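Side-chain contact in thiamine monophosphate kinase (Aquifex aeolicus, PDB 1VQV), which probably catalyses the ATP-dependent phosphorylation of thiamine monophosphate to thiamine diphosphate, the active form of vitamin B1: residues Lys63-Asn68 with Ala82-Asn87. Residues are numbered along the deposited sequence; the frame is centred on the assembly and turned at random.
Sequences KAISVN and ALISLN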
loop_
_atom_site.group_PDB
_atom_site.type_symbol
_atom_site.label_atom_id
_atom_site.label_comp_id
_atom_site.label_asym_id
_atom_site.label_seq_id
_atom_site.Cartn_x
_atom_site.Cartn_y
_atom_site.Cartn_z
ATOM N N LYS B 63 -1.447 -15.727 -3.092
ATOM C CA LYS B 63 -0.979 -14.924 -4.205
ATOM C C LYS B 63 -0.692 -13.474 -3.800
ATOM O O LYS B 63 0.297 -12.900 -4.233
ATOM C CB LYS B 63 -2.009 -14.965 -5.331
ATOM C CG LYS B 63 -1.506 -14.463 -6.653
ATOM C CD LYS B 63 -2.362 -14.993 -7.775
ATOM C CE LYS B 63 -1.888 -14.476 -9.117
ATOM N NZ LYS B 63 -2.720 -14.987 -10.241
ATOM N N ALA B 64 -1.542 -12.886 -2.962
ATOM C CA ALA B 64 -1.349 -11.500 -2.543
ATOM C C ALA B 64 0.052 -11.275 -1.985
ATOM O O ALA B 64 0.675 -10.244 -2.239
ATOM C CB ALA B 64 -2.394 -11.113 -1.514
ATOM N N ILE B 65 0.546 -12.240 -1.224
ATOM C CA ILE B 65 1.879 -12.157 -0.653
ATOM C C ILE B 65 2.956 -12.571 -1.668
ATOM O O ILE B 65 4.003 -11.943 -1.772
ATOM C CB ILE B 65 1.983 -13.050 0.598
ATOM C CG1 ILE B 65 1.116 -12.462 1.714
ATOM C CG2 ILE B 65 3.447 -13.202 1.026
ATOM C CD1 ILE B 65 1.528 -11.093 2.184
ATOM N N SER B 66 2.682 -13.618 -2.434
ATOM C CA SER B 66 3.639 -14.100 -3.416
ATOM C C SER B 66 4.002 -13.135 -4.537
ATOM O O SER B 66 5.147 -13.109 -4.960
ATOM C CB SER B 66 3.160 -15.421 -4.024
ATOM O OG SER B 66 3.416 -16.501 -3.141
ATOM N N VAL B 67 3.054 -12.351 -5.032
ATOM C CA VAL B 67 3.391 -11.437 -6.107
ATOM C C VAL B 67 4.412 -10.419 -5.611
ATOM O O VAL B 67 5.409 -10.150 -6.284
ATOM C CB VAL B 67 2.147 -10.706 -6.650
ATOM C CG1 VAL B 67 2.550 -9.724 -7.735
ATOM C CG2 VAL B 67 1.165 -11.717 -7.219
ATOM N N ASN B 68 4.188 -9.860 -4.429
ATOM C CA ASN B 68 5.123 -8.881 -3.902
ATOM C C ASN B 68 6.485 -9.462 -3.602
ATOM O O ASN B 68 7.499 -8.790 -3.762
ATOM C CB ASN B 68 4.574 -8.224 -2.644
ATOM C CG ASN B 68 3.659 -7.097 -2.960
ATOM O OD1 ASN B 68 3.870 -6.391 -3.933
ATOM N ND2 ASN B 68 2.640 -6.908 -2.145
ATOM N N ALA B 82 4.992 -6.688 5.753
ATOM C CA ALA B 82 3.887 -6.484 4.835
ATOM C C ALA B 82 2.674 -5.780 5.449
ATOM O O ALA B 82 2.317 -6.017 6.607
ATOM C CB ALA B 82 3.465 -7.818 4.260
ATOM N N LEU B 83 2.062 -4.905 4.656
ATOM C CA LEU B 83 0.856 -4.165 5.034
ATOM C C LEU B 83 -0.241 -4.564 4.038
ATOM O O LEU B 83 -0.096 -4.363 2.823
ATOM C CB LEU B 83 1.071 -2.647 4.943
ATOM C CG LEU B 83 1.927 -1.921 5.971
ATOM C CD1 LEU B 83 1.892 -0.442 5.688
ATOM C CD2 LEU B 83 1.391 -2.184 7.356
ATOM N N ILE B 84 -1.334 -5.124 4.546
ATOM C CA ILE B 84 -2.416 -5.546 3.674
ATOM C C ILE B 84 -3.687 -4.741 3.857
ATOM O O ILE B 84 -4.306 -4.750 4.919
ATOM C CB ILE B 84 -2.728 -7.035 3.870
ATOM C CG1 ILE B 84 -1.500 -7.857 3.474
ATOM C CG2 ILE B 84 -3.948 -7.422 3.048
ATOM C CD1 ILE B 84 -1.695 -9.333 3.537
ATOM N N SER B 85 -4.067 -4.060 2.786
ATOM C CA SER B 85 -5.245 -3.218 2.767
ATOM C C SER B 85 -6.370 -3.914 1.992
ATOM O O SER B 85 -6.189 -4.331 0.846
ATOM C CB SER B 85 -4.878 -1.871 2.126
ATOM O OG SER B 85 -5.918 -0.923 2.234
ATOM N N LEU B 86 -7.533 -4.048 2.623
ATOM C CA LEU B 86 -8.651 -4.711 1.969
ATOM C C LEU B 86 -9.884 -3.851 1.755
ATOM O O LEU B 86 -10.340 -3.163 2.666
ATOM C CB LEU B 86 -9.061 -5.960 2.754
ATOM C CG LEU B 86 -8.090 -7.139 2.789
ATOM C CD1 LEU B 86 -8.754 -8.278 3.524
ATOM C CD2 LEU B 86 -7.724 -7.571 1.364
ATOM N N ASN B 87 -10.399 -3.894 0.527
ATOM C CA ASN B 87 -11.620 -3.197 0.136
ATOM C C ASN B 87 -12.629 -4.337 0.027
ATOM O O ASN B 87 -12.604 -5.094 -0.939
ATOM C CB ASN B 87 -11.469 -2.545 -1.240
ATOM C CG ASN B 87 -10.646 -1.279 -1.213
ATOM O OD1 ASN B 87 -10.470 -0.632 -2.246
ATOM N ND2 ASN B 87 -10.138 -0.909 -0.038
#
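Ile-65 of helix 57-73 and Ile-84 of strand 77-88 meet methyl to methyl, CD1 of Ile-65 lying 3.9 Å from CD1 of Ile-84. The pair illustrates how a helix can be seated on a sheet through a few apolar side chains while the two backbones stay well apart: even the nearest CA atoms, those of Ile-65 and Ala-82, are 8.1 Å from each other. The two isoleucines cross at about a right angle and meet only through their terminal methyls. Both place CG1 beside the backbone N and CG2 beside the carbonyl carbon, yet they differ one bond further out. In Ile-84 the chain is extended (chi2 -176°), which carries CD1 away from the strand toward the helix; in Ile-65 it is folded (chi2 -63°), and its bent end reaches the sheet although its CA-CB bond does not aim there. The same CD1 of Ile-65 also sits 4.3 Å from CB of Ala-82, two residues before Ile-84 on the same face of the strand. The short methyl of Ala-82 and the longer arm of Ile-84 thus share one apolar partner.

All three residues are buried, and the contact between the segments is purely apolar and small, at 98 Å². Helix 94-111 helps enclose it: Ala-107 and Tyr-111 pack on Ile-65, and Val-104 on Ile-84. Val-115 of the neighbouring parallel strand touches both Ala-82 and Ile-84. Ile-84 also lies about 4 Å, side chain to side chain, from the ATP-binding Tyr-101, so this packing borders the nucleotide site. Such helix-on-sheet packing is characteristic of the alpha/beta N-terminal domain of the PurM-like family, here with helices 57-73 and 94-111 on one face of a mixed four-stranded sheet.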